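Local structure of aspartate-semialdehyde dehydrogenase (Candida albicans, 3HSK) at residues A[104-107]-A[108-112]; A[111-115]-A[116-120]. The protein catalyses the NADPH-dependent reductive dephosphorylation of 4-phospho-L-aspartate to L-aspartate semialdehyde, the second step toward methionine and threonine. One frame throughout, in Å; residues are numbered along the deposited sequence.

Contact 1 (A[104-107]-A[108-112]). With NAP (NADP nicotinamide-adenine-dinucleotide phosphate), chain C.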
# COMPACT_ATOMS: atom_id res chain seq x y z
N ASP A 104 6.14 27.02 10.84
CA ASP A 104 7.10 28.11 10.70
C ASP A 104 6.96 29.15 11.82
O ASP A 104 7.93 29.83 12.16
CB ASP A 104 6.92 28.81 9.35
CG ASP A 104 7.15 27.88 8.17
OD1 ASP A 104 8.12 27.10 8.20
OD2 ASP A 104 6.35 27.94 7.21
N VAL A 105 5.76 29.25 12.38
CA VAL A 105 5.48 30.24 13.42
C VAL A 105 5.03 29.62 14.75
O VAL A 105 5.10 30.27 15.79
CB VAL A 105 4.43 31.29 12.94
CG1 VAL A 105 5.02 32.15 11.82
CG2 VAL A 105 3.13 30.62 12.49
N ALA A 106 4.58 28.37 14.70
CA ALA A 106 4.03 27.69 15.88
C ALA A 106 5.04 27.56 17.03
O ALA A 106 4.69 27.71 18.19
CB ALA A 106 3.46 26.33 15.51
N GLY A 107 6.30 27.29 16.68
CA GLY A 107 7.39 27.23 17.66
C GLY A 107 7.35 28.36 18.67
O GLY A 107 7.08 28.13 19.85
N ASP A 108 7.62 29.58 18.20
CA ASP A 108 7.67 30.77 19.06
C ASP A 108 6.35 31.06 19.76
O ASP A 108 6.33 31.35 20.96
CB ASP A 108 8.11 32.00 18.24
CG ASP A 108 9.58 31.96 17.85
OD1 ASP A 108 10.24 30.93 18.06
OD2 ASP A 108 10.08 32.99 17.33
N ILE A 109 5.25 30.99 19.01
CA ILE A 109 3.91 31.37 19.49
C ILE A 109 3.40 30.47 20.63
O ILE A 109 3.00 30.97 21.67
CB ILE A 109 2.87 31.44 18.33
CG1 ILE A 109 3.19 32.62 17.40
CG2 ILE A 109 1.45 31.58 18.88
CD1 ILE A 109 2.53 32.52 16.03
N GLU A 110 3.42 29.16 20.40
CA GLU A 110 2.94 28.19 21.40
C GLU A 110 3.76 28.25 22.69
O GLU A 110 3.21 28.04 23.77
CB GLU A 110 2.94 26.78 20.82
CG GLU A 110 1.82 26.53 19.82
CD GLU A 110 2.03 25.28 18.98
OE1 GLU A 110 3.00 24.53 19.23
OE2 GLU A 110 1.21 25.04 18.06
N LYS A 111 5.05 28.54 22.56
CA LYS A 111 5.94 28.69 23.71
C LYS A 111 5.53 29.87 24.58
O LYS A 111 5.44 29.74 25.80
CB LYS A 111 7.39 28.84 23.24
CG LYS A 111 8.43 28.95 24.36
CD LYS A 111 9.81 29.23 23.79
CE LYS A 111 10.83 29.55 24.87
NZ LYS A 111 11.18 28.37 25.73
N SER A 112 5.25 31.01 23.95
CA SER A 112 4.78 32.18 24.69
C SER A 112 3.40 31.96 25.32
O SER A 112 3.11 32.49 26.40
CB SER A 112 4.80 33.44 23.82
OG SER A 112 4.19 33.22 22.57
PA NAP C . -1.18 28.03 6.79
O1A NAP C . -2.37 28.76 6.29
O2A NAP C . 0.06 28.55 6.17
O5B NAP C . -1.10 28.15 8.39
C5B NAP C . -2.13 27.64 9.21
C4B NAP C . -2.63 28.76 10.11
O4B NAP C . -1.52 29.47 10.63
C3B NAP C . -3.49 29.75 9.34
O3B NAP C . -4.69 29.98 10.03
C2B NAP C . -2.65 31.01 9.29
O2B NAP C . -3.41 32.18 9.36
C1B NAP C . -1.73 30.86 10.49
N9A NAP C . -0.48 31.61 10.29
C8A NAP C . 0.39 31.53 9.23
N7A NAP C . 1.40 32.40 9.44
C5A NAP C . 1.20 33.03 10.62
C6A NAP C . 1.92 34.00 11.31
N6A NAP C . 3.06 34.48 10.80
N1A NAP C . 1.46 34.47 12.52
C2A NAP C . 0.28 33.97 13.06
N3A NAP C . -0.43 33.01 12.36
C4A NAP C . 0.02 32.55 11.17
O3 NAP C . -1.34 26.45 6.54
PN NAP C . -2.58 25.55 6.05
O1N NAP C . -2.04 24.24 5.62
O2N NAP C . -3.65 25.58 7.08
O5D NAP C . -3.10 26.33 4.75
C5D NAP C . -4.04 25.73 3.88
C4D NAP C . -3.41 25.21 2.58
O4D NAP C . -4.12 25.76 1.47
C3D NAP C . -1.93 25.55 2.39
O3D NAP C . -1.10 24.44 2.66
C2D NAP C . -1.82 26.01 0.95
O2D NAP C . -1.34 24.96 0.13
C1D NAP C . -3.24 26.37 0.54
N1N NAP C . -3.44 27.84 0.49
C2N NAP C . -3.55 28.45 -0.74
C3N NAP C . -3.74 29.83 -0.85
C7N NAP C . -4.18 30.42 -2.16
O7N NAP C . -3.99 31.80 -2.40
N7N NAP C . -4.73 29.63 -3.08
C4N NAP C . -3.81 30.60 0.32
C5N NAP C . -3.70 29.99 1.56
C6N NAP C . -3.52 28.60 1.63
P2B NAP C . -3.54 33.15 8.07
O1X NAP C . -3.72 34.55 8.57
O2X NAP C . -4.74 32.73 7.25
O3X NAP C . -2.31 33.06 7.20
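In the cofactor-binding domain, the opening turns of helix 103-115 bring Val105 and Ile109 together beside the adenine of NADP, a compact case of a ligand contact and an i to i+4 side-chain contact sharing one residue. Both methyls of Val105 lie over the same face of the purine: CG2 sits above C5A at 3.6 Å, while CG1 stands over the exocyclic amine, 3.2 Å from N6A, a tight approach. With CG1 anti to the carbonyl carbon (chi1 -67°), both prongs of the valine rest on that one face. Alongside, Ile109 CD1 reaches back one turn and touches Val105 CB at 3.8 Å. The two residues are also joined through the backbone, Ile109 N giving a nearly straight bond of 3.3 Å to Val105 O. This helix is the crossover of the beta-alpha-beta unit formed with strands 96-99 and 119-122, and its other flank faces the protein. There Glu110 N bonds to Ala106 O at 2.9 Å, and the glutamate, extended beyond CG, runs back past Ala106 until OE2 lies 3.6 Å from its CB. The buried OE2 is gripped by the hydroxyls of Ser99 and Ser122, one on each strand, which would be expected to favour the charged carboxylate. One residue further round, Lys111 N makes a weak bond of 3.4 Å to Gly107 O, which also pairs with the Tyr127 hydroxyl.

Contact 2 (A[111-115]-A[116-120]); sequences KSFVE and AGLAV
Two amides converge on the carbonyl oxygen of Phe113 where the helix gives out: Leu118 N bonds to Phe113 O at 3.2 Å, and Ala116 N adds a weak, strongly bent bond to it. The main partner of Ala116 N is Ser112 O, 2.9 Å away, which completes the final regular helical pairing. Gly117 then closes the end, its N reaching Val114 O at 2.9 Å from above the carbonyl plane, about 56° out of it. Its positive phi (87°) is a conformation glycine adopts readily, having no CB to meet the preceding carbonyl oxygen. As the chain turns back, Leu118 CD1 comes obliquely against the ring of Phe113, 3.6 Å from CD2, while Phe91 meets the same ring edge-to-face. Val120, already in strand 119-122, points toward the helix; CG2, lying anti to its carbonyl carbon, touches Phe113 CB at 3.9 Å and Val114 CG2 at 4.1 Å, the two valines crossing at about a right angle. Ile166 of the adjacent strand packs on both valines. On the exposed flank, Lys111 and Glu115 form just a long, weak ion pair. A 5→2 backbone bond lying within a 6→1 bond, with a glycine of positive phi, defines a Schellman motif, accompanied as usual by an apolar contact, Phe113 with Leu118, and here delivering the chain into the next strand of a beta-alpha-beta crossover.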
# COMPACT_ATOMS: atom_id res chain seq x y z
N LYS A 111 5.05 28.54 22.56
CA LYS A 111 5.94 28.69 23.71
C LYS A 111 5.53 29.87 24.58
O LYS A 111 5.44 29.74 25.80
CB LYS A 111 7.39 28.84 23.24
CG LYS A 111 8.43 28.95 24.36
CD LYS A 111 9.81 29.23 23.79
CE LYS A 111 10.83 29.55 24.87
NZ LYS A 111 11.18 28.37 25.73
N SER A 112 5.25 31.01 23.95
CA SER A 112 4.78 32.18 24.69
C SER A 112 3.40 31.96 25.32
O SER A 112 3.11 32.49 26.40
CB SER A 112 4.80 33.44 23.82
OG SER A 112 4.19 33.22 22.57
N PHE A 113 2.56 31.16 24.65
CA PHE A 113 1.28 30.75 25.24
C PHE A 113 1.48 29.92 26.51
O PHE A 113 0.85 30.19 27.54
CB PHE A 113 0.38 30.06 24.21
CG PHE A 113 -0.50 31.01 23.45
CD1 PHE A 113 0.03 31.89 22.51
CD2 PHE A 113 -1.87 31.05 23.70
CE1 PHE A 113 -0.78 32.79 21.82
CE2 PHE A 113 -2.70 31.95 23.01
CZ PHE A 113 -2.14 32.82 22.07
N VAL A 114 2.36 28.92 26.44
CA VAL A 114 2.73 28.12 27.61
C VAL A 114 3.32 29.00 28.71
O VAL A 114 2.91 28.91 29.87
CB VAL A 114 3.69 26.96 27.24
CG1 VAL A 114 4.22 26.25 28.50
CG2 VAL A 114 3.00 25.94 26.34
N GLU A 115 4.26 29.88 28.32
CA GLU A 115 4.87 30.85 29.25
C GLU A 115 3.85 31.72 29.97
O GLU A 115 4.04 32.07 31.13
CB GLU A 115 5.91 31.72 28.53
CG GLU A 115 7.23 31.01 28.27
CD GLU A 115 8.19 31.80 27.38
OE1 GLU A 115 7.79 32.80 26.75
OE2 GLU A 115 9.37 31.40 27.30
N ALA A 116 2.75 32.06 29.28
CA ALA A 116 1.67 32.86 29.88
C ALA A 116 0.75 32.07 30.80
O ALA A 116 -0.24 32.61 31.33
CB ALA A 116 0.86 33.55 28.79
N GLY A 117 1.07 30.78 31.00
CA GLY A 117 0.32 29.91 31.90
C GLY A 117 -0.89 29.24 31.28
O GLY A 117 -1.78 28.78 31.99
N LEU A 118 -0.91 29.15 29.95
CA LEU A 118 -2.09 28.64 29.26
C LEU A 118 -1.99 27.16 28.89
O LEU A 118 -0.90 26.60 28.81
CB LEU A 118 -2.41 29.51 28.03
CG LEU A 118 -2.88 30.95 28.31
CD1 LEU A 118 -2.86 31.82 27.06
CD2 LEU A 118 -4.28 30.97 28.95
N ALA A 119 -3.15 26.54 28.69
CA ALA A 119 -3.25 25.14 28.32
C ALA A 119 -3.37 25.02 26.80
O ALA A 119 -4.39 25.39 26.22
CB ALA A 119 -4.44 24.48 29.01
N VAL A 120 -2.32 24.50 26.17
CA VAL A 120 -2.27 24.40 24.71
C VAL A 120 -2.39 22.95 24.24
O VAL A 120 -1.66 22.07 24.71
CB VAL A 120 -0.97 25.03 24.13
CG1 VAL A 120 -1.05 25.17 22.62
CG2 VAL A 120 -0.71 26.40 24.76

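How the contacts relate
Contacts 1 and 2 follow one another along a single element, helix 103-115, the first from its start and the second over its C-terminal end, with their centres about 10 Å apart and Lys111 and Ser112 shared. Both are partly buried, each having a flank against the parallel sheet and another facing outward. Their chemistry follows position: residues 104-112 keep regular helical pairing and use one flank for the nucleotide and another for a buried carboxylate, whereas residues 111-120 break the helix with a capping turn and pack apolar side chains between the helix end and strand 119-122, the Phe113 side chain about 9 Å from the cofactor. They meet where Glu110 CG packs against Val120 CG1 at 4.2 Å.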